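Local coordinates for protein Lic12234 (Leptospira interrogans, PDB 4TZH) that is of unknown function but has a leucine-rich repeat fold, binds zinc ions in the crystal and may act as a virulence factor of this pathogen, at residues L69-N74 with E90-N95; S77-E82 with N97-L102. One frame throughout, in Å; residues are numbered along the deposited sequence.

Interaction 1 (L69-N74 with E90-N95); sequences LDISRN and EVLFLN. With ZN (zinc ion), chain C; ZN (zinc ion), chain E.
The carboxylate of Asp70 crosses the ring of Phe93 at a slant, the planes 68° apart; their backbones form a parallel bridge pair. O of Leu69 lies at the ring edge, near its plane, while CB of Asp70 approaches obliquely. The ring of Tyr116, on strand 114-116, meets that of Phe93 with the planes almost parallel. OD1 of Asp70 rests 3.6 Å from CB of Phe93. Asp70 has CG anti to the backbone N and beside the carbonyl carbon (chi1 169°), which brings OD1 within reach of Ser72. There OD1 closes an Asx turn by accepting N of Ser72 on its anti side, 32° out of the carboxylate plane, and takes the hydroxyl OG of Ser72 at 2.7 Å through its syn lone pair. OD2 binds zinc at 1.9 Å, in a site that His47 shares. These two bonds and the metal fix the rotation of the carboxylate. The amide of Asn95 turns one face to CB of Ser72, its OD1 3.6 Å away. Beneath, on the opposite face of the sheet, Leu69 and Leu92 lie side by side and point the same way, CD2 of Leu69 meeting CD1 of Leu92 at 3.9 Å. The backbones are joined by hydrogen bonds from N of Leu69 to O of Val91, from N of Phe93 to O of Leu69 (2.9 Å) and from N of Ile71 to O of Phe93. A further bond, from N of Arg73 to O of Asn95, carries the pairing beyond the strands. OE2 of Glu90 holds a second zinc at 2.0 Å. Strands 68-70 and 91-93 are the third and fourth of the eight strands of the parallel sheet, flanked by 45-47, which bonds to Asp70 through Leu46, and by 114-116, where Leu115 packs on Leu92.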
ATOM      1  N   LEU A  69       6.014  -4.094  -0.194  1.00 13.64           N
ATOM      2  CA  LEU A  69       6.437  -2.852   0.429  1.00 13.76           C
ATOM      3  C   LEU A  69       5.648  -2.721   1.713  1.00 13.73           C
ATOM      4  O   LEU A  69       4.397  -2.641   1.693  1.00 14.62           O
ATOM      5  CB  LEU A  69       6.132  -1.681  -0.522  1.00 14.78           C
ATOM      6  CG  LEU A  69       6.482  -0.286  -0.027  1.00 15.74           C
ATOM      7  CD1 LEU A  69       7.954  -0.189   0.388  1.00 16.55           C
ATOM      8  CD2 LEU A  69       6.185   0.737  -1.127  1.00 17.36           C
ATOM      9  N   ASP A  70       6.371  -2.694   2.826  1.00 12.55           N
ATOM     10  CA  ASP A  70       5.778  -2.565   4.156  1.00 12.27           C
ATOM     11  C   ASP A  70       6.187  -1.217   4.737  1.00 14.03           C
ATOM     12  O   ASP A  70       7.347  -1.049   5.102  1.00 13.90           O
ATOM     13  CB  ASP A  70       6.256  -3.702   5.050  1.00 13.31           C
ATOM     14  CG  ASP A  70       5.905  -3.492   6.508  1.00 14.75           C
ATOM     15  OD1 ASP A  70       5.005  -2.703   6.782  1.00 14.40           O
ATOM     16  OD2 ASP A  70       6.559  -4.128   7.354  1.00 15.18           O
ATOM     17  N   ILE A  71       5.248  -0.283   4.768  1.00 12.99           N
ATOM     18  CA  ILE A  71       5.489   1.048   5.353  0.70 13.99           C
ATOM     19  C   ILE A  71       4.547   1.277   6.504  1.00 14.14           C
ATOM     20  O   ILE A  71       4.199   2.405   6.820  1.00 15.25           O
ATOM     21  CB  ILE A  71       5.341   2.222   4.381  0.70 17.88           C
ATOM     22  CG1 ILE A  71       5.486   1.760   2.938  0.70 19.17           C
ATOM     23  CG2 ILE A  71       6.312   3.331   4.797  0.70 21.69           C
ATOM     24  CD1 ILE A  71       5.188   2.882   1.859  0.70 20.83           C
ATOM     25  N   SER A  72       4.145   0.197   7.139  1.00 13.94           N
ATOM     26  CA  SER A  72       3.224   0.297   8.259  1.00 14.41           C
ATOM     27  C   SER A  72       3.815   1.025   9.440  1.00 16.12           C
ATOM     28  O   SER A  72       5.024   1.036   9.608  1.00 16.06           O
ATOM     29  CB  SER A  72       2.774  -1.092   8.688  1.00 14.66           C
ATOM     30  OG  SER A  72       3.856  -1.910   9.100  1.00 15.79           O
ATOM     31  N   ARG A  73       2.953   1.621  10.266  1.00 16.10           N
ATOM     32  CA  ARG A  73       3.403   2.260  11.520  1.00 15.71           C
ATOM     33  C   ARG A  73       4.426   3.362  11.281  1.00 18.32           C
ATOM     34  O   ARG A  73       5.518   3.396  11.891  1.00 20.40           O
ATOM     35  CB  ARG A  73       3.881   1.225  12.554  1.00 18.90           C
ATOM     36  CG  ARG A  73       2.741   0.331  13.040  1.00 24.21           C
ATOM     37  CD  ARG A  73       3.112  -0.507  14.264  1.00 32.21           C
ATOM     38  NE  ARG A  73       3.596   0.338  15.350  1.00 36.20           N
ATOM     39  CZ  ARG A  73       4.220  -0.117  16.430  1.00 63.19           C
ATOM     40  NH1 ARG A  73       4.451  -1.418  16.575  1.00 53.33           N
ATOM     41  NH2 ARG A  73       4.629   0.725  17.370  1.00 52.70           N
ATOM     42  N   ASN A  74       4.070   4.300  10.392  1.00 16.38           N
ATOM     43  CA  ASN A  74       4.907   5.476  10.159  1.00 17.92           C
ATOM     44  C   ASN A  74       3.960   6.663  10.300  1.00 19.73           C
ATOM     45  O   ASN A  74       2.941   6.555  10.997  1.00 19.74           O
ATOM     46  CB  ASN A  74       5.572   5.421   8.780  1.00 16.82           C
ATOM     47  CG  ASN A  74       6.792   4.576   8.812  1.00 17.25           C
ATOM     48  OD1 ASN A  74       7.863   5.056   9.158  1.00 17.85           O
ATOM     49  ND2 ASN A  74       6.703   3.302   8.431  1.00 18.15           N
ATOM     50  N   GLU A  90       2.937  -6.352  -5.376  1.00 15.59           N
ATOM     51  CA  GLU A  90       1.841  -7.285  -5.120  1.00 14.15           C
ATOM     52  C   GLU A  90       1.192  -7.059  -3.770  1.00 15.15           C
ATOM     53  O   GLU A  90       0.004  -7.351  -3.611  1.00 14.95           O
ATOM     54  CB  GLU A  90       2.347  -8.746  -5.176  1.00 16.32           C
ATOM     55  CG  GLU A  90       2.940  -9.081  -6.555  1.00 18.09           C
ATOM     56  CD  GLU A  90       3.369 -10.525  -6.774  1.00 22.61           C
ATOM     57  OE1 GLU A  90       3.053 -11.366  -5.914  1.00 22.92           O
ATOM     58  OE2 GLU A  90       3.984 -10.837  -7.811  1.00 20.77           O
ATOM     59  N   VAL A  91       1.972  -6.591  -2.779  1.00 14.05           N
ATOM     60  CA  VAL A  91       1.446  -6.403  -1.426  1.00 12.95           C
ATOM     61  C   VAL A  91       1.936  -5.060  -0.916  1.00 15.78           C
ATOM     62  O   VAL A  91       3.145  -4.772  -1.028  1.00 15.03           O
ATOM     63  CB  VAL A  91       1.947  -7.500  -0.474  1.00 15.60           C
ATOM     64  CG1 VAL A  91       1.408  -7.287   0.958  1.00 16.37           C
ATOM     65  CG2 VAL A  91       1.562  -8.888  -0.994  1.00 15.92           C
ATOM     66  N   LEU A  92       1.023  -4.265  -0.378  1.00 13.75           N
ATOM     67  CA  LEU A  92       1.366  -2.947   0.148  1.00 14.14           C
ATOM     68  C   LEU A  92       0.732  -2.800   1.534  1.00 13.91           C
ATOM     69  O   LEU A  92      -0.501  -2.806   1.663  1.00 13.82           O
ATOM     70  CB  LEU A  92       0.848  -1.875  -0.804  1.00 14.18           C
ATOM     71  CG  LEU A  92       1.063  -0.430  -0.382  1.00 16.65           C
ATOM     72  CD1 LEU A  92       2.530  -0.140  -0.027  1.00 16.29           C
ATOM     73  CD2 LEU A  92       0.657   0.510  -1.544  1.00 17.97           C
ATOM     74  N   PHE A  93       1.585  -2.699   2.560  1.00 13.69           N
ATOM     75  CA  PHE A  93       1.106  -2.464   3.921  1.00 13.10           C
ATOM     76  C   PHE A  93       1.262  -0.985   4.254  1.00 15.72           C
ATOM     77  O   PHE A  93       2.390  -0.483   4.333  1.00 14.70           O
ATOM     78  CB  PHE A  93       1.909  -3.272   4.951  1.00 15.02           C
ATOM     79  CG  PHE A  93       1.722  -4.757   4.928  1.00 16.93           C
ATOM     80  CD1 PHE A  93       0.701  -5.354   5.657  1.00 21.76           C
ATOM     81  CD2 PHE A  93       2.667  -5.575   4.331  1.00 19.13           C
ATOM     82  CE1 PHE A  93       0.547  -6.754   5.653  1.00 22.98           C
ATOM     83  CE2 PHE A  93       2.511  -6.961   4.328  1.00 19.85           C
ATOM     84  CZ  PHE A  93       1.439  -7.529   4.964  1.00 19.62           C
ATOM     85  N   LEU A  94       0.134  -0.284   4.412  1.00 14.49           N
ATOM     86  CA  LEU A  94       0.133   1.131   4.743  1.00 15.18           C
ATOM     87  C   LEU A  94      -0.616   1.356   6.031  1.00 16.51           C
ATOM     88  O   LEU A  94      -0.934   2.519   6.344  1.00 16.63           O
ATOM     89  CB  LEU A  94      -0.496   1.960   3.623  1.00 17.79           C
ATOM     90  CG  LEU A  94       0.493   2.410   2.588  1.00 23.07           C
ATOM     91  CD1 LEU A  94      -0.258   2.843   1.322  1.00 23.14           C
ATOM     92  CD2 LEU A  94       1.242   3.651   3.151  1.00 29.08           C
ATOM     93  N   ASN A  95      -0.868   0.291   6.780  1.00 15.66           N
ATOM     94  CA  ASN A  95      -1.646   0.458   8.003  1.00 16.70           C
ATOM     95  C   ASN A  95      -0.890   1.287   9.041  1.00 19.19           C
ATOM     96  O   ASN A  95       0.335   1.167   9.134  1.00 18.58           O
ATOM     97  CB  ASN A  95      -2.032  -0.871   8.554  1.00 19.64           C
ATOM     98  CG  ASN A  95      -0.925  -1.852   8.600  1.00 21.15           C
ATOM     99  OD1 ASN A  95      -0.399  -2.272   7.533  1.00 20.05           O
ATOM    100  ND2 ASN A  95      -0.550  -2.243   9.815  1.00 24.79           N
TER
HETATM  101 ZN    ZN C 301       7.623  -5.743   7.313  0.85 14.25          ZN
HETATM  102 ZN    ZN E 303       4.385 -12.755  -8.075  0.75 20.78          ZN
HETATM  103  O   HOH W   1       5.530 -12.795  -9.818  1.00 23.49           O

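Interaction 2 (S77-E82 with N97-L102); sequences SNFPKE and NSLSNL. With ZN (zinc ion), chain F.
Apolar contact is carried by Leu99, whose CD2 methyl reaches CE2 of Phe79 at 3.8 Å. The two side chains cross at about a right angle, and the methyl comes obliquely to the ring. Leu99 has CG anti to its carbonyl carbon (chi1 -66°), which brings CD2 over the backbone of Ser77, 3.7 Å from its carbonyl carbon C. Phe79 points its CB toward 97-102 and is enclosed further by Leu94 and Pro103. Weak polar contact gathers round O of Ser98, which receives CA of Ser77 at 3.5 Å in a CA-H...O contact and has CB of that serine equally near. No direct hydrogen bond joins 77-82 with 97-102, although Ser98 bonds through its backbone to Ile76 just before; water bridges the two segments instead. O of Ser77 accepts from two waters, one at 2.7 Å and the other at 3.0 Å. The first of them in turn accepts N of Ser100, at 2.8 Å, and the second donates to O of Asn101, so each water links the backbones of successive loops. Within 77-82, ND2 of Asn78 donates to OG of Ser77 with the hydroxyl lying in the amide plane, tying the two polar side chains together at the surface. Metal coordination adds a separate feature: Glu82, its chain bent about the CB-CG bond, chelates a zinc ion with both carboxylate oxygens, OE1 at 2.1 Å being closer than OE2, and Glu58 binds the same ion. The chemistry implies that one apolar pair and two water bridges join loops of successive turns of the solenoid: Leu99, buried, and Phe79 supply the apolar part, and the waters satisfy backbone groups on both sides.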
ATOM      1  N   SER A  77       1.874  10.662   4.964  1.00 20.27           N
ATOM      2  CA  SER A  77       0.710  11.449   4.590  1.00 21.62           C
ATOM      3  C   SER A  77       0.624  11.654   3.075  1.00 24.14           C
ATOM      4  O   SER A  77      -0.409  12.105   2.579  1.00 24.42           O
ATOM      5  CB  SER A  77       0.733  12.792   5.309  1.00 25.79           C
ATOM      6  OG  SER A  77       1.868  13.524   4.861  1.00 27.89           O
ATOM      7  N   ASN A  78       1.704  11.351   2.339  1.00 22.97           N
ATOM      8  CA  ASN A  78       1.712  11.585   0.893  1.00 22.90           C
ATOM      9  C   ASN A  78       2.760  10.747   0.239  1.00 23.76           C
ATOM     10  O   ASN A  78       3.679  10.255   0.917  1.00 23.99           O
ATOM     11  CB  ASN A  78       1.981  13.089   0.604  1.00 26.58           C
ATOM     12  CG  ASN A  78       3.377  13.538   0.977  1.00 40.68           C
ATOM     13  OD1 ASN A  78       4.250  13.669   0.112  1.00 38.50           O
ATOM     14  ND2 ASN A  78       3.636  13.798   2.262  1.00 31.41           N
ATOM     15  N   PHE A  79       2.661  10.633  -1.105  1.00 22.80           N
ATOM     16  CA  PHE A  79       3.596   9.868  -1.905  1.00 21.96           C
ATOM     17  C   PHE A  79       4.056  10.647  -3.091  1.00 23.89           C
ATOM     18  O   PHE A  79       3.279  11.422  -3.647  1.00 25.90           O
ATOM     19  CB  PHE A  79       2.917   8.611  -2.464  1.00 24.56           C
ATOM     20  CG  PHE A  79       2.425   7.672  -1.411  1.00 26.13           C
ATOM     21  CD1 PHE A  79       3.297   6.802  -0.780  1.00 28.26           C
ATOM     22  CD2 PHE A  79       1.091   7.694  -1.010  1.00 30.43           C
ATOM     23  CE1 PHE A  79       2.831   5.914   0.203  1.00 29.32           C
ATOM     24  CE2 PHE A  79       0.627   6.812  -0.040  1.00 32.36           C
ATOM     25  CZ  PHE A  79       1.504   5.944   0.564  1.00 29.78           C
ATOM     26  N   PRO A  80       5.261  10.339  -3.595  1.00 20.84           N
ATOM     27  CA  PRO A  80       5.689  10.958  -4.859  1.00 22.37           C
ATOM     28  C   PRO A  80       4.940  10.281  -6.011  1.00 22.44           C
ATOM     29  O   PRO A  80       4.548   9.107  -5.893  1.00 22.43           O
ATOM     30  CB  PRO A  80       7.175  10.577  -4.923  1.00 23.37           C
ATOM     31  CG  PRO A  80       7.286   9.268  -4.163  1.00 24.79           C
ATOM     32  CD  PRO A  80       6.292   9.439  -3.038  1.00 21.04           C
ATOM     33  N   LYS A  81       4.804  10.956  -7.143  1.00 21.94           N
ATOM     34  CA  LYS A  81       4.139  10.335  -8.288  1.00 22.61           C
ATOM     35  C   LYS A  81       4.881   9.077  -8.764  1.00 25.79           C
ATOM     36  O   LYS A  81       4.269   8.196  -9.364  1.00 25.00           O
ATOM     37  CB  LYS A  81       4.045  11.333  -9.452  1.00 25.76           C
ATOM     38  CG  LYS A  81       2.976  12.380  -9.208  1.00 32.50           C
ATOM     39  CD  LYS A  81       2.676  13.138 -10.488  1.00 36.06           C
ATOM     40  CE  LYS A  81       1.626  14.171 -10.247  1.00 42.32           C
ATOM     41  NZ  LYS A  81       0.256  13.599 -10.094  1.00 47.09           N
ATOM     42  N   GLU A  82       6.213   8.996  -8.495  1.00 22.31           N
ATOM     43  CA  GLU A  82       7.032   7.873  -8.939  1.00 21.37           C
ATOM     44  C   GLU A  82       6.582   6.518  -8.375  1.00 22.80           C
ATOM     45  O   GLU A  82       7.026   5.486  -8.885  1.00 22.20           O
ATOM     46  CB  GLU A  82       8.519   8.125  -8.652  1.00 22.67           C
ATOM     47  CG  GLU A  82       9.149   9.172  -9.575  1.00 24.64           C
ATOM     48  CD  GLU A  82       8.949  10.652  -9.258  1.00 26.72           C
ATOM     49  OE1 GLU A  82       8.194  10.996  -8.319  1.00 24.75           O
ATOM     50  OE2 GLU A  82       9.623  11.463  -9.935  1.00 29.13           O
ATOM     51  N   ASN A  97      -0.832   4.878   9.606  1.00 17.18           N
ATOM     52  CA  ASN A  97      -0.133   6.032   9.053  1.00 17.32           C
ATOM     53  C   ASN A  97      -1.003   7.281   9.192  1.00 19.66           C
ATOM     54  O   ASN A  97      -1.948   7.282   9.988  1.00 21.01           O
ATOM     55  CB  ASN A  97       0.299   5.758   7.601  1.00 15.95           C
ATOM     56  CG  ASN A  97       1.608   5.038   7.529  1.00 17.65           C
ATOM     57  OD1 ASN A  97       2.618   5.630   7.921  1.00 17.29           O
ATOM     58  ND2 ASN A  97       1.630   3.763   7.088  1.00 16.11           N
ATOM     59  N   SER A  98      -0.631   8.365   8.495  1.00 18.52           N
ATOM     60  CA  SER A  98      -1.328   9.635   8.568  1.00 19.62           C
ATOM     61  C   SER A  98      -1.993   9.990   7.258  1.00 21.96           C
ATOM     62  O   SER A  98      -1.989  11.160   6.849  1.00 23.50           O
ATOM     63  CB  SER A  98      -0.328  10.708   8.983  1.00 23.55           C
ATOM     64  OG  SER A  98       0.184  10.366  10.257  1.00 28.28           O
ATOM     65  N   LEU A  99      -2.560   8.991   6.564  1.00 20.65           N
ATOM     66  CA  LEU A  99      -3.198   9.262   5.287  1.00 20.84           C
ATOM     67  C   LEU A  99      -4.612   9.773   5.421  1.00 22.75           C
ATOM     68  O   LEU A  99      -5.459   9.083   5.982  1.00 22.28           O
ATOM     69  CB  LEU A  99      -3.186   8.021   4.382  1.00 20.87           C
ATOM     70  CG  LEU A  99      -1.818   7.576   3.926  1.00 22.38           C
ATOM     71  CD1 LEU A  99      -1.884   6.111   3.471  1.00 23.65           C
ATOM     72  CD2 LEU A  99      -1.281   8.476   2.826  1.00 22.50           C
ATOM     73  N   SER A 100      -4.879  10.979   4.877  1.00 22.81           N
ATOM     74  CA  SER A 100      -6.241  11.494   4.854  0.50 23.48           C
ATOM     75  C   SER A 100      -6.798  11.365   3.439  1.00 29.77           C
ATOM     76  O   SER A 100      -8.021  11.384   3.253  1.00 29.99           O
ATOM     77  CB  SER A 100      -6.328  12.926   5.377  0.50 25.11           C
ATOM     78  OG  SER A 100      -5.471  13.808   4.674  0.50 24.70           O
ATOM     79  N   ASN A 101      -5.902  11.181   2.447  1.00 28.08           N
ATOM     80  CA  ASN A 101      -6.258  10.977   1.040  0.50 29.07           C
ATOM     81  C   ASN A 101      -5.258  10.033   0.381  1.00 31.32           C
ATOM     82  O   ASN A 101      -4.094  10.026   0.789  1.00 31.02           O
ATOM     83  CB  ASN A 101      -6.243  12.303   0.280  0.50 32.74           C
ATOM     84  CG  ASN A 101      -7.358  13.245   0.654  0.50 43.44           C
ATOM     85  OD1 ASN A 101      -8.469  13.176   0.124  0.50 43.21           O
ATOM     86  ND2 ASN A 101      -7.083  14.143   1.577  0.50 33.60           N
ATOM     87  N   LEU A 102      -5.687   9.286  -0.638  1.00 26.92           N
ATOM     88  CA  LEU A 102      -4.776   8.444  -1.423  1.00 28.23           C
ATOM     89  C   LEU A 102      -4.624   9.138  -2.763  1.00 31.60           C
ATOM     90  O   LEU A 102      -5.631   9.598  -3.321  1.00 33.08           O
ATOM     91  CB  LEU A 102      -5.354   7.052  -1.716  1.00 29.19           C
ATOM     92  CG  LEU A 102      -5.397   6.014  -0.658  1.00 33.32           C
ATOM     93  CD1 LEU A 102      -5.975   4.735  -1.255  1.00 33.02           C
ATOM     94  CD2 LEU A 102      -3.980   5.705  -0.114  1.00 34.33           C
TER
HETATM   95 ZN    ZN F 304       8.277  13.024  -8.711  0.85 24.51          ZN
HETATM   96  O   HOH W   2      -2.991  12.437   3.420  1.00 27.70           O
HETATM   97  O   HOH W   3      -1.925  11.648   0.042  1.00 40.63           O

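In the fold
Interactions 1 and 2 have centres about 12 Å apart and join the same two turns of the leucine-rich repeat solenoid at different points of its circuit. Along the chain their segments alternate: 69-74, 77-82, 90-95, 97-102. Interaction 1 pairs strands on the parallel sheet and lies near the middle of the molecule; interaction 2 pairs the loops that follow, nearer the surface. They meet directly: ND2 of Asn97 lies 2.9 Å from O of Ile71, a probable hydrogen bond, and CD2 of Leu94 packs on CZ of Phe79 and CD1 of Leu99. Direct backbone bonds run past the strands as far as Arg73 with Asn95 and recur at Ser98 with Ile76, while waters bridge 77-82 to 97-102.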